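Local coordinates for protein magnesium transporter, putative (Shewanella oneidensis MR-1, PDB 3KXR) that probably belongs to a membrane transporter that moves magnesium ions, of which this chain is a soluble piece with part of the N domain and a CBS-domain pair, at residues 63-68 and 89-94; 98-103 and 157-162; 52-57 and 132-137; 58-63 and 161-166; 13-18 and 42-47. All blocks are in the same frame, centred on the assembly; numbering follows the deposited sequence.

Four of the five contacts lie in or beside the CBS pair, and the fifth holds together the helical N-domain piece. Interactions 1 and 2 meet in one sheet, their centres about 8 Å apart, where Ile93 O lies 2.9 Å from Leu101 N. Interaction 2 joins the two CBS motifs through their turns; interaction 4 shares Gly161 and Arg162 with it and Gln63 with interaction 1, and the segment 58-63, ahead of strand 66-68, pairs with strand 159-164 of the second motif. Interaction 3 sits about 12 Å (centre to centre) from interaction 4, with Leu135 CD2 3.6 Å from Tyr59 CE2. Interaction 5, about 25 Å between centres from interaction 1, reaches interaction 4 through Leu47 and Gln43.

Interaction 1. Residues 63-68 and 89-94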
# COMPACT_ATOMS: atom_id res chain seq x y z
N GLN A 63 6.94 1.78 -16.67
CA GLN A 63 7.57 0.46 -16.91
C GLN A 63 8.55 0.48 -18.06
O GLN A 63 8.17 0.66 -19.21
CB GLN A 63 6.51 -0.60 -17.23
CG GLN A 63 6.18 -1.43 -16.05
CD GLN A 63 4.90 -2.20 -16.17
OE1 GLN A 63 4.92 -3.41 -16.40
NE2 GLN A 63 3.77 -1.53 -15.92
N MSE A 64 9.81 0.25 -17.77
CA MSE A 64 10.80 0.31 -18.80
C MSE A 64 12.11 -0.29 -18.36
O MSE A 64 12.38 -0.45 -17.19
CB MSE A 64 11.03 1.78 -19.17
CG MSE A 64 11.52 2.60 -18.01
SE MSE A 64 11.81 4.48 -18.46
CE MSE A 64 11.82 5.27 -16.63
N LEU A 65 12.94 -0.60 -19.32
CA LEU A 65 14.31 -0.98 -19.05
C LEU A 65 15.19 0.31 -18.98
O LEU A 65 15.39 1.01 -19.96
CB LEU A 65 14.76 -1.99 -20.12
CG LEU A 65 14.62 -3.50 -19.81
CD1 LEU A 65 13.34 -3.91 -19.14
CD2 LEU A 65 14.89 -4.31 -21.07
N VAL A 66 15.69 0.63 -17.79
CA VAL A 66 16.58 1.76 -17.59
C VAL A 66 17.77 1.37 -16.68
O VAL A 66 17.61 0.60 -15.73
CB VAL A 66 15.79 2.98 -17.01
CG1 VAL A 66 14.97 2.53 -15.81
CG2 VAL A 66 16.73 4.10 -16.65
N LEU A 67 18.96 1.88 -16.98
CA LEU A 67 20.14 1.67 -16.13
C LEU A 67 20.93 2.98 -16.04
O LEU A 67 20.84 3.85 -16.93
CB LEU A 67 21.02 0.55 -16.72
CG LEU A 67 20.55 -0.91 -16.68
CD1 LEU A 67 21.44 -1.81 -17.47
CD2 LEU A 67 20.47 -1.38 -15.23
N SER A 68 21.70 3.14 -14.98
CA SER A 68 22.49 4.35 -14.82
C SER A 68 23.74 4.27 -15.70
O SER A 68 24.05 3.24 -16.29
CB SER A 68 22.95 4.55 -13.37
OG SER A 68 23.97 3.61 -13.04
N ASP A 89 12.53 -3.43 -27.02
CA ASP A 89 13.84 -3.90 -27.45
C ASP A 89 14.93 -2.85 -27.33
O ASP A 89 15.95 -2.95 -27.99
CB ASP A 89 13.75 -4.45 -28.87
CG ASP A 89 13.66 -3.36 -29.88
OD1 ASP A 89 13.43 -2.18 -29.46
OD2 ASP A 89 13.87 -3.68 -31.07
N ASN A 90 14.71 -1.87 -26.45
CA ASN A 90 15.69 -0.84 -26.16
C ASN A 90 15.80 -0.67 -24.67
O ASN A 90 14.91 -1.04 -23.91
CB ASN A 90 15.28 0.48 -26.81
CG ASN A 90 15.50 0.48 -28.28
OD1 ASN A 90 16.28 -0.31 -28.79
ND2 ASN A 90 14.80 1.34 -28.99
N LEU A 91 16.89 -0.07 -24.26
CA LEU A 91 17.13 0.18 -22.85
C LEU A 91 17.71 1.59 -22.70
O LEU A 91 18.52 2.03 -23.52
CB LEU A 91 18.03 -0.93 -22.33
CG LEU A 91 18.48 -1.01 -20.89
CD1 LEU A 91 18.82 -2.47 -20.56
CD2 LEU A 91 19.68 -0.12 -20.76
N PHE A 92 17.24 2.30 -21.69
CA PHE A 92 17.55 3.71 -21.58
C PHE A 92 18.58 3.96 -20.51
O PHE A 92 18.54 3.34 -19.46
CB PHE A 92 16.25 4.47 -21.28
CG PHE A 92 15.19 4.19 -22.29
CD1 PHE A 92 15.47 4.29 -23.65
CD2 PHE A 92 13.94 3.75 -21.90
CE1 PHE A 92 14.49 4.00 -24.59
CE2 PHE A 92 12.95 3.45 -22.85
CZ PHE A 92 13.24 3.57 -24.19
N ILE A 93 19.52 4.86 -20.79
CA ILE A 93 20.61 5.16 -19.87
C ILE A 93 20.42 6.53 -19.31
O ILE A 93 20.19 7.49 -20.07
CB ILE A 93 21.99 5.11 -20.55
CG1 ILE A 93 22.18 3.77 -21.24
CG2 ILE A 93 23.13 5.36 -19.56
CD1 ILE A 93 22.06 2.58 -20.33
N VAL A 94 20.53 6.64 -17.99
CA VAL A 94 20.40 7.93 -17.32
C VAL A 94 21.63 8.20 -16.47
O VAL A 94 22.34 7.28 -16.05
CB VAL A 94 19.13 7.96 -16.40
CG1 VAL A 94 17.85 7.85 -17.25
CG2 VAL A 94 19.20 6.88 -15.33
O HOH W 1 12.73 -0.10 -22.25
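The parallel strand pair of a beta-alpha-beta unit, strand 66-68, helix 73-82 and strand 90-94, forms this contact in the first CBS motif. Three backbone bonds define it: Phe92 N to Leu65 O (2.8 Å), Leu67 N to Phe92 O (2.9 Å) and Val94 N to Leu67 O (3.0 Å). The alternation puts Val66, Phe92 and Val94 on one face, where Val66 CG2 meets Val94 CG2 at 3.9 Å. On the other, Leu67 CD1 touches Leu91 CD2 at 4.1 Å, and Phe79 of helix 73-82 packs on Leu67. Met64, a selenomethionine, has an extended chain that crosses Phe92 at about a right angle. Its SE approaches CD2 of Phe92 obliquely, 4.1 Å away, a Met-aromatic contact. One water accepts from Leu65 N (3.0 Å) and donates to Asn90 O (2.9 Å), bridging the two backbones next to the direct bond of Leu65 O. This parallel ladder with its helical crossover is typical of the CBS motif.

Interaction 2. Residues 98-103 and 157-162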
# COMPACT_ATOMS: atom_id res chain seq x y z
N ASP A 98 19.17 11.40 -13.05
CA ASP A 98 18.04 10.84 -13.82
C ASP A 98 17.83 11.51 -15.17
O ASP A 98 16.78 11.35 -15.77
CB ASP A 98 16.71 10.90 -13.03
CG ASP A 98 16.23 9.54 -12.53
OD1 ASP A 98 15.92 8.64 -13.35
OD2 ASP A 98 16.11 9.39 -11.29
N LYS A 99 18.82 12.26 -15.65
CA LYS A 99 18.73 12.86 -16.98
C LYS A 99 18.92 11.79 -18.01
O LYS A 99 19.87 11.03 -17.94
CB LYS A 99 19.81 13.92 -17.18
CG LYS A 99 19.81 14.99 -16.09
CD LYS A 99 18.57 15.92 -16.14
CE LYS A 99 18.43 16.78 -14.86
NZ LYS A 99 17.25 16.37 -13.99
N TYR A 100 18.02 11.74 -18.98
CA TYR A 100 18.16 10.83 -20.08
C TYR A 100 19.42 11.18 -20.83
O TYR A 100 19.57 12.30 -21.23
CB TYR A 100 16.97 10.96 -21.01
CG TYR A 100 17.10 10.23 -22.33
CD1 TYR A 100 16.93 8.86 -22.41
CD2 TYR A 100 17.32 10.93 -23.49
CE1 TYR A 100 17.02 8.20 -23.61
CE2 TYR A 100 17.43 10.26 -24.71
CZ TYR A 100 17.26 8.89 -24.75
OH TYR A 100 17.37 8.23 -25.94
N LEU A 101 20.31 10.20 -21.02
CA LEU A 101 21.50 10.33 -21.87
C LEU A 101 21.35 9.69 -23.27
O LEU A 101 21.94 10.16 -24.22
CB LEU A 101 22.67 9.64 -21.16
CG LEU A 101 23.06 10.09 -19.75
CD1 LEU A 101 24.26 9.32 -19.30
CD2 LEU A 101 23.36 11.62 -19.73
N GLY A 102 20.63 8.58 -23.39
CA GLY A 102 20.54 7.85 -24.66
C GLY A 102 19.93 6.46 -24.53
O GLY A 102 19.49 6.06 -23.46
N THR A 103 19.93 5.74 -25.63
CA THR A 103 19.28 4.45 -25.76
C THR A 103 20.29 3.45 -26.27
O THR A 103 21.04 3.75 -27.19
CB THR A 103 18.14 4.58 -26.81
OG1 THR A 103 17.18 5.53 -26.33
CG2 THR A 103 17.44 3.25 -27.12
N GLY A 157 14.59 17.40 -18.43
CA GLY A 157 15.46 16.41 -19.07
C GLY A 157 15.43 15.02 -18.46
O GLY A 157 16.15 14.14 -18.91
N GLU A 158 14.60 14.82 -17.44
CA GLU A 158 14.53 13.56 -16.73
C GLU A 158 13.67 12.56 -17.46
O GLU A 158 12.57 12.86 -17.91
CB GLU A 158 13.96 13.71 -15.32
CG GLU A 158 14.78 14.62 -14.42
CD GLU A 158 14.30 14.62 -12.95
OE1 GLU A 158 13.39 13.82 -12.58
OE2 GLU A 158 14.87 15.42 -12.18
N LEU A 159 14.19 11.35 -17.54
CA LEU A 159 13.46 10.25 -18.15
C LEU A 159 12.32 9.90 -17.24
O LEU A 159 12.54 9.42 -16.16
CB LEU A 159 14.40 9.04 -18.27
CG LEU A 159 13.80 7.79 -18.87
CD1 LEU A 159 13.22 8.17 -20.25
CD2 LEU A 159 14.87 6.70 -18.94
N ILE A 160 11.09 10.14 -17.65
CA ILE A 160 9.96 9.78 -16.80
C ILE A 160 9.25 8.48 -17.19
O ILE A 160 8.46 7.95 -16.40
CB ILE A 160 8.95 10.91 -16.71
CG1 ILE A 160 8.25 11.10 -18.05
CG2 ILE A 160 9.64 12.20 -16.22
CD1 ILE A 160 7.35 12.34 -18.07
N GLY A 161 9.53 7.95 -18.37
CA GLY A 161 8.87 6.71 -18.82
C GLY A 161 8.96 6.51 -20.32
O GLY A 161 9.79 7.11 -20.98
N ARG A 162 8.10 5.66 -20.86
CA ARG A 162 8.13 5.40 -22.30
C ARG A 162 6.73 5.33 -22.88
O ARG A 162 5.77 5.16 -22.14
CB ARG A 162 8.84 4.08 -22.55
CG ARG A 162 7.98 2.89 -22.25
CD ARG A 162 8.76 1.61 -22.27
NE ARG A 162 7.88 0.50 -21.96
CZ ARG A 162 7.70 -0.61 -22.68
NH1 ARG A 162 8.35 -0.85 -23.81
NH2 ARG A 162 6.84 -1.51 -22.25
O HOH W 2 17.79 14.35 -20.97
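Two backbone bonds join Tyr100 and Asp98 to the turn around Gly157, and they make the tight part of this contact. Tyr100 N donates to Gly157 O at 3.0 Å, in the carbonyl plane, while Leu159 N donates to Asp98 O at 3.1 Å, close to the line of that carbonyl. Between them Lys99 and Glu158 form a single bridge, with their CA atoms 4.3 Å apart. Inward of this bridge the side chains of Tyr100 and Leu159 point toward the opposite segments, their CB atoms meeting at 4.2 Å. With CG anti to its backbone N (chi1 170°), Tyr100 lays its ring forward along its own strand: Gly102 N sits over the centre of one face, and OH is hydrogen-bonded to Thr103 OG1 (2.7 Å).

The looser, outer side is polar. Lys99, bent at chi2 and chi4, curls back until NZ makes a salt bridge with Glu158 OE2 at 3.1 Å, the two chains crossing at a slant; NZ also has a weak bond to Ala97 O. A water donates to both Tyr100 O (2.7 Å) and Gly157 O, so the latter carbonyl serves two donors. The Asp98 carboxylate turns to Ser28 of the second subunit. Equivalent turns, each leading into the third strand of its own sheet, meet here in the pseudo-symmetric pairing typical of tandem CBS motifs.

Interaction 3. Residues 52-57 and 132-137; sequences SENEIG and NTTLLD
Swung anti to the backbone N, CG of Asn54 (chi1 -168°) carries its amide across to the start of helix 135-143, while Leu135, with CG anti to the carbonyl carbon (chi1 -54°), sends its isobutyl group back over the loop. The amide oxygen lands beside the first turn of the helix: Leu135 N makes a weak bond to Asn54 OD1 at 3.3 Å, straight at 169°. A water modelled very close to OD1 also accepts from Leu136 N (3.0 Å), a link to be read with caution. Asn54 ND2 runs alongside Thr134, touching CG2 at 3.5 Å. Thr134 itself is the N-cap, its OG1 accepting from Asp137 N at 3.2 Å.

Deeper in, Ile56 N donates to Thr133 O at 2.8 Å, nearly head-on to the carbonyl. Leu135 wedges its two methyls against the loop: CD1 lies 3.5 Å from Glu53 O, and CD2 meets Ile56 CD1 at 4.0 Å. Leu171 of helix 165-176 touches both Ile56 and Leu135 and extends this apolar patch. The loop is shaped by a type I turn from Ser52 to Glu55, braced by Ser52 N donating to the Glu55 carboxylate. The whole joins a beta turn in the connection after helix 39-50 to a capped helix N-terminus, the first helix of the second CBS motif.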
# COMPACT_ATOMS: atom_id res chain seq x y z
N SER A 52 -2.01 17.53 -19.51
CA SER A 52 -3.35 17.73 -20.03
C SER A 52 -3.62 16.73 -21.13
O SER A 52 -2.74 15.95 -21.50
CB SER A 52 -3.50 19.16 -20.53
OG SER A 52 -2.49 19.44 -21.48
N GLU A 53 -4.84 16.76 -21.65
CA GLU A 53 -5.37 15.67 -22.46
C GLU A 53 -4.66 15.45 -23.78
O GLU A 53 -4.75 14.38 -24.34
CB GLU A 53 -6.85 15.89 -22.73
CG GLU A 53 -7.13 17.08 -23.67
CD GLU A 53 -8.62 17.36 -23.88
OE1 GLU A 53 -9.49 16.53 -23.48
OE2 GLU A 53 -8.92 18.44 -24.46
N ASN A 54 -3.99 16.46 -24.29
CA ASN A 54 -3.28 16.30 -25.54
C ASN A 54 -1.77 16.33 -25.35
O ASN A 54 -1.05 16.67 -26.28
CB ASN A 54 -3.72 17.37 -26.55
CG ASN A 54 -3.23 17.09 -28.00
OD1 ASN A 54 -3.16 15.93 -28.45
ND2 ASN A 54 -2.87 18.15 -28.71
N GLU A 55 -1.28 15.94 -24.17
CA GLU A 55 0.17 15.83 -23.92
C GLU A 55 0.54 14.38 -23.72
O GLU A 55 -0.09 13.68 -22.93
CB GLU A 55 0.58 16.62 -22.68
CG GLU A 55 0.44 18.14 -22.84
CD GLU A 55 0.91 18.95 -21.61
OE1 GLU A 55 0.52 18.65 -20.46
OE2 GLU A 55 1.68 19.92 -21.81
N ILE A 56 1.59 13.92 -24.40
CA ILE A 56 1.93 12.51 -24.33
C ILE A 56 2.34 12.04 -22.90
O ILE A 56 2.16 10.86 -22.52
CB ILE A 56 2.99 12.15 -25.37
CG1 ILE A 56 2.99 10.63 -25.61
CG2 ILE A 56 4.39 12.70 -24.96
CD1 ILE A 56 1.63 10.04 -25.92
N GLY A 57 2.85 12.97 -22.09
CA GLY A 57 3.13 12.69 -20.69
C GLY A 57 2.00 11.96 -19.96
O GLY A 57 2.22 11.12 -19.10
N ASN A 132 5.35 17.06 -23.35
CA ASN A 132 4.36 17.98 -23.91
C ASN A 132 4.09 17.74 -25.39
O ASN A 132 3.26 18.41 -25.95
CB ASN A 132 4.79 19.43 -23.68
CG ASN A 132 6.02 19.80 -24.46
OD1 ASN A 132 6.70 18.95 -25.01
ND2 ASN A 132 6.30 21.07 -24.53
N THR A 133 4.77 16.80 -26.04
CA THR A 133 4.46 16.48 -27.45
C THR A 133 2.98 16.08 -27.58
O THR A 133 2.43 15.43 -26.66
CB THR A 133 5.34 15.34 -27.94
OG1 THR A 133 6.70 15.72 -27.78
CG2 THR A 133 5.06 15.00 -29.40
N THR A 134 2.34 16.48 -28.68
CA THR A 134 0.92 16.17 -28.89
C THR A 134 0.78 14.68 -29.14
O THR A 134 1.73 14.03 -29.58
CB THR A 134 0.27 16.91 -30.08
OG1 THR A 134 0.90 16.50 -31.29
CG2 THR A 134 0.35 18.42 -29.95
N LEU A 135 -0.41 14.16 -28.90
CA LEU A 135 -0.62 12.73 -28.99
C LEU A 135 -0.34 12.21 -30.38
O LEU A 135 0.31 11.19 -30.56
CB LEU A 135 -2.03 12.35 -28.57
CG LEU A 135 -2.52 12.82 -27.20
CD1 LEU A 135 -3.85 12.17 -26.92
CD2 LEU A 135 -1.46 12.54 -26.10
N LEU A 136 -0.83 12.92 -31.38
CA LEU A 136 -0.65 12.50 -32.77
C LEU A 136 0.80 12.68 -33.25
O LEU A 136 1.26 11.89 -34.05
CB LEU A 136 -1.62 13.25 -33.67
CG LEU A 136 -1.87 12.77 -35.10
CD1 LEU A 136 -3.16 13.44 -35.64
CD2 LEU A 136 -0.70 13.06 -36.10
N ASP A 137 1.51 13.70 -32.78
CA ASP A 137 2.92 13.80 -33.10
C ASP A 137 3.69 12.66 -32.45
O ASP A 137 4.62 12.14 -33.03
CB ASP A 137 3.52 15.13 -32.68
CG ASP A 137 3.07 16.28 -33.55
OD1 ASP A 137 2.39 16.05 -34.58
OD2 ASP A 137 3.38 17.44 -33.17
O HOH W 3 -2.75 15.09 -30.75

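Interaction 4. Residues 58-63 and 161-166; sequences RYTDHQ and GRVTLR
The guanidinium of Arg162 has Thr164 CG2 over the centre of one face, 3.5 Å above its plane, while Gln63 O and Asp61 OD2 approach it obliquely. Gln63 O takes a weak, bent bond from Arg162 NE at 2.8 Å (124°). The Asp61 carboxylate lies alongside, its plane turned 45° from the guanidinium, with OD2 4.2 Å from Arg162 NH2, beyond salt-bridge range. The stronger ionic partner of Arg162 is Glu149, and Asp86 O takes a further bond.

The backbones pair once, antiparallel and hydrogen-bonded: Asp61 N to Arg162 O at 2.9 Å and Arg162 N to Asp61 O at 2.8 Å. Asp61 holds its carboxylate trans to its own nitrogen (chi1 -177°), from where OD1 accepts from Gln63 N at 2.9 Å, met from above the carboxylate plane, an Asx turn that bends the chain after the bridge. Thr60 CG2 presses on Gly161 CA at 3.6 Å, where the absence of a side chain lets the segment 58-63 come close.

The segment 58-63 thus crosses one edge of strand 159-164, whose other edge pairs with strand 149-153; His62 packs on helix 39-50, and Val163 faces Ile142 of helix 135-143.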
# COMPACT_ATOMS: atom_id res chain seq x y z
N ARG A 58 0.78 12.32 -20.30
CA ARG A 58 -0.40 11.76 -19.67
C ARG A 58 -0.49 10.24 -19.88
O ARG A 58 -0.99 9.54 -19.00
CB ARG A 58 -1.63 12.49 -20.21
CG ARG A 58 -2.93 11.86 -19.88
CD ARG A 58 -4.08 12.77 -20.25
NE ARG A 58 -4.23 13.83 -19.27
CZ ARG A 58 -5.41 14.32 -18.86
NH1 ARG A 58 -6.57 13.85 -19.31
NH2 ARG A 58 -5.43 15.27 -17.95
N TYR A 59 0.01 9.73 -21.02
CA TYR A 59 -0.12 8.30 -21.36
C TYR A 59 1.19 7.55 -21.27
O TYR A 59 1.31 6.44 -21.75
CB TYR A 59 -0.72 8.14 -22.75
CG TYR A 59 -2.01 8.87 -22.88
CD1 TYR A 59 -3.22 8.27 -22.55
CD2 TYR A 59 -2.01 10.20 -23.29
CE1 TYR A 59 -4.44 8.99 -22.65
CE2 TYR A 59 -3.20 10.91 -23.39
CZ TYR A 59 -4.41 10.31 -23.07
OH TYR A 59 -5.55 11.07 -23.19
N THR A 60 2.16 8.18 -20.64
CA THR A 60 3.46 7.60 -20.38
C THR A 60 3.41 6.41 -19.44
O THR A 60 2.70 6.41 -18.45
CB THR A 60 4.36 8.64 -19.73
OG1 THR A 60 4.80 9.52 -20.76
CG2 THR A 60 5.56 8.00 -19.06
N ASP A 61 4.21 5.41 -19.75
CA ASP A 61 4.29 4.21 -18.96
C ASP A 61 5.62 4.23 -18.23
O ASP A 61 6.64 4.40 -18.83
CB ASP A 61 4.20 3.02 -19.91
CG ASP A 61 4.21 1.71 -19.20
OD1 ASP A 61 4.29 1.69 -17.96
OD2 ASP A 61 4.16 0.69 -19.91
N HIS A 62 5.59 4.08 -16.92
CA HIS A 62 6.80 4.14 -16.11
C HIS A 62 7.60 2.85 -16.23
O HIS A 62 8.78 2.85 -15.91
CB HIS A 62 6.48 4.37 -14.63
CG HIS A 62 5.93 5.74 -14.31
ND1 HIS A 62 6.63 6.91 -14.55
CD2 HIS A 62 4.76 6.11 -13.73
CE1 HIS A 62 5.91 7.94 -14.14
NE2 HIS A 62 4.76 7.49 -13.65
N GLN A 63 6.94 1.78 -16.67
CA GLN A 63 7.57 0.46 -16.91
C GLN A 63 8.55 0.48 -18.06
O GLN A 63 8.17 0.66 -19.21
CB GLN A 63 6.51 -0.60 -17.23
CG GLN A 63 6.18 -1.43 -16.05
CD GLN A 63 4.90 -2.20 -16.17
OE1 GLN A 63 4.92 -3.41 -16.40
NE2 GLN A 63 3.77 -1.53 -15.92
N GLY A 161 9.53 7.95 -18.37
CA GLY A 161 8.87 6.71 -18.82
C GLY A 161 8.96 6.51 -20.32
O GLY A 161 9.79 7.11 -20.98
N ARG A 162 8.10 5.66 -20.86
CA ARG A 162 8.13 5.40 -22.30
C ARG A 162 6.73 5.33 -22.88
O ARG A 162 5.77 5.16 -22.14
CB ARG A 162 8.84 4.08 -22.55
CG ARG A 162 7.98 2.89 -22.25
CD ARG A 162 8.76 1.61 -22.27
NE ARG A 162 7.88 0.50 -21.96
CZ ARG A 162 7.70 -0.61 -22.68
NH1 ARG A 162 8.35 -0.85 -23.81
NH2 ARG A 162 6.84 -1.51 -22.25
N VAL A 163 6.65 5.44 -24.20
CA VAL A 163 5.43 5.15 -24.91
C VAL A 163 5.67 4.08 -25.93
O VAL A 163 6.66 4.13 -26.61
CB VAL A 163 4.96 6.37 -25.64
CG1 VAL A 163 3.72 6.00 -26.45
CG2 VAL A 163 4.63 7.43 -24.62
N THR A 164 4.78 3.12 -26.03
CA THR A 164 5.00 2.00 -26.92
C THR A 164 4.28 2.14 -28.27
O THR A 164 3.35 2.91 -28.41
CB THR A 164 4.51 0.73 -26.31
OG1 THR A 164 3.10 0.85 -26.11
CG2 THR A 164 5.19 0.43 -24.98
N LEU A 165 4.72 1.37 -29.25
CA LEU A 165 4.02 1.31 -30.52
C LEU A 165 2.56 0.89 -30.34
O LEU A 165 1.68 1.45 -30.94
CB LEU A 165 4.73 0.36 -31.48
CG LEU A 165 4.07 0.24 -32.85
CD1 LEU A 165 3.86 1.60 -33.55
CD2 LEU A 165 4.91 -0.62 -33.69
N ARG A 166 2.32 -0.09 -29.49
CA ARG A 166 0.95 -0.51 -29.15
C ARG A 166 0.08 0.63 -28.64
O ARG A 166 -1.06 0.77 -29.07
CB ARG A 166 0.97 -1.62 -28.10
CG ARG A 166 -0.32 -2.42 -28.08
CD ARG A 166 -0.27 -3.52 -27.02
NE ARG A 166 0.87 -4.40 -27.20
CZ ARG A 166 0.95 -5.35 -28.14
NH1 ARG A 166 2.05 -6.10 -28.22
NH2 ARG A 166 -0.04 -5.55 -28.99

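Interaction 5. Residues 13-18 and 42-47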
# COMPACT_ATOMS: atom_id res chain seq x y z
N LEU A 13 -14.23 3.29 -9.15
CA LEU A 13 -13.84 4.58 -9.74
C LEU A 13 -12.42 4.56 -10.26
O LEU A 13 -11.52 4.23 -9.53
CB LEU A 13 -13.91 5.69 -8.68
CG LEU A 13 -15.27 6.34 -8.42
CD1 LEU A 13 -15.04 7.49 -7.49
CD2 LEU A 13 -15.96 6.86 -9.70
N SER A 14 -12.20 4.93 -11.50
CA SER A 14 -10.86 4.97 -12.02
C SER A 14 -10.15 6.26 -11.61
O SER A 14 -10.79 7.29 -11.31
CB SER A 14 -10.87 4.85 -13.55
OG SER A 14 -11.41 6.00 -14.16
N PRO A 15 -8.82 6.24 -11.63
CA PRO A 15 -8.12 7.48 -11.38
C PRO A 15 -8.52 8.59 -12.36
O PRO A 15 -8.49 9.77 -12.00
CB PRO A 15 -6.64 7.11 -11.50
CG PRO A 15 -6.58 5.73 -11.96
CD PRO A 15 -7.92 5.13 -12.00
N GLU A 16 -8.91 8.21 -13.58
CA GLU A 16 -9.37 9.18 -14.60
C GLU A 16 -10.69 9.83 -14.19
O GLU A 16 -10.91 11.01 -14.44
CB GLU A 16 -9.58 8.52 -15.98
CG GLU A 16 -8.31 7.94 -16.66
CD GLU A 16 -7.98 6.47 -16.28
OE1 GLU A 16 -8.56 5.91 -15.33
OE2 GLU A 16 -7.10 5.88 -16.95
N ASP A 17 -11.57 9.04 -13.60
CA ASP A 17 -12.81 9.56 -13.08
C ASP A 17 -12.48 10.63 -12.05
O ASP A 17 -13.07 11.70 -12.06
CB ASP A 17 -13.61 8.44 -12.41
CG ASP A 17 -14.00 7.30 -13.38
OD1 ASP A 17 -14.02 7.51 -14.63
OD2 ASP A 17 -14.30 6.19 -12.87
N LEU A 18 -11.53 10.34 -11.18
CA LEU A 18 -11.19 11.28 -10.12
C LEU A 18 -10.74 12.60 -10.71
O LEU A 18 -11.20 13.65 -10.29
CB LEU A 18 -10.13 10.72 -9.18
CG LEU A 18 -10.55 9.52 -8.30
CD1 LEU A 18 -9.35 8.99 -7.50
CD2 LEU A 18 -11.71 9.89 -7.34
N ARG A 42 -2.36 5.02 -8.84
CA ARG A 42 -1.88 6.31 -8.31
C ARG A 42 -0.93 6.99 -9.28
O ARG A 42 -0.93 8.21 -9.41
CB ARG A 42 -1.14 6.17 -6.98
CG ARG A 42 -2.04 6.13 -5.79
CD ARG A 42 -1.24 6.11 -4.49
NE ARG A 42 -0.55 4.83 -4.29
CZ ARG A 42 -1.09 3.75 -3.73
NH1 ARG A 42 -2.34 3.75 -3.29
NH2 ARG A 42 -0.36 2.65 -3.62
N GLN A 43 -0.10 6.20 -9.97
CA GLN A 43 0.86 6.76 -10.92
C GLN A 43 0.11 7.41 -12.10
O GLN A 43 0.46 8.50 -12.54
CB GLN A 43 1.86 5.70 -11.41
CG GLN A 43 2.94 5.26 -10.38
CD GLN A 43 3.81 3.99 -10.80
OE1 GLN A 43 3.70 3.45 -11.92
NE2 GLN A 43 4.68 3.55 -9.88
N ARG A 44 -0.94 6.73 -12.56
CA ARG A 44 -1.78 7.21 -13.65
C ARG A 44 -2.45 8.51 -13.25
O ARG A 44 -2.51 9.46 -14.04
CB ARG A 44 -2.80 6.13 -14.04
CG ARG A 44 -3.47 6.33 -15.44
CD ARG A 44 -3.87 4.99 -16.22
NE ARG A 44 -3.92 3.79 -15.37
CZ ARG A 44 -5.02 3.20 -14.84
NH1 ARG A 44 -6.26 3.66 -15.06
NH2 ARG A 44 -4.86 2.11 -14.06
N PHE A 45 -2.89 8.59 -12.01
CA PHE A 45 -3.48 9.81 -11.53
C PHE A 45 -2.49 11.00 -11.53
O PHE A 45 -2.83 12.12 -11.96
CB PHE A 45 -4.08 9.60 -10.14
CG PHE A 45 -4.65 10.85 -9.53
CD1 PHE A 45 -6.02 11.13 -9.63
CD2 PHE A 45 -3.82 11.74 -8.85
CE1 PHE A 45 -6.53 12.28 -9.07
CE2 PHE A 45 -4.33 12.90 -8.29
CZ PHE A 45 -5.70 13.18 -8.39
N GLU A 46 -1.28 10.78 -11.06
CA GLU A 46 -0.27 11.85 -11.02
C GLU A 46 0.05 12.36 -12.41
O GLU A 46 0.25 13.56 -12.58
CB GLU A 46 1.03 11.40 -10.30
CG GLU A 46 0.85 11.07 -8.78
CD GLU A 46 0.21 12.23 -7.95
OE1 GLU A 46 0.59 13.41 -8.17
OE2 GLU A 46 -0.69 11.99 -7.10
N LEU A 47 0.08 11.46 -13.40
CA LEU A 47 0.36 11.87 -14.78
C LEU A 47 -0.79 12.68 -15.38
O LEU A 47 -0.56 13.71 -16.02
CB LEU A 47 0.64 10.67 -15.66
CG LEU A 47 1.98 9.98 -15.41
CD1 LEU A 47 1.95 8.62 -16.05
CD2 LEU A 47 3.19 10.79 -15.89
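A capped helix start packs against the middle of a second helix in the N-domain piece, where helix 15-20 meets helix 39-50. Pro15, in the first turn, points its ring at the other helix: CB touches Phe45 CB at 3.8 Å, and CG lies over one face of the Arg44 guanidinium, 3.7 Å from NH1. The Phe45 ring, directed by CG anti to the backbone N (chi1 176°), receives the first helix at its edge, with Leu18 CB 3.9 Å from CE1 and Pro15 O near CD1. Leu34 of helix 27-36 also packs on Phe45, and Phe29 on Leu18.

Beside this apolar seam, Glu16 bends at chi2 and Arg44 at chi2 and chi3 to meet it. Arg44 NH1 donates to Glu16 OE2 at 3.0 Å, a nearly straight hydrogen bond (166°) within a salt bridge. The oxygen is met on its syn side, a little out of the carboxylate plane, and itself lies in the guanidinium plane, although the two flat groups are turned 41° against each other. Pro15 over the face and Glu16 at the edge together would restrict rotation of the guanidinium.

Asp17 N donates to Ser14 OG at 3.1 Å and Ser14 N to Asp17 OD2 at 2.8 Å, closing the helix start. This reciprocal pair is the capping box, here at a helix-helix junction of the helical MgtE N domain, only partly present in this chain.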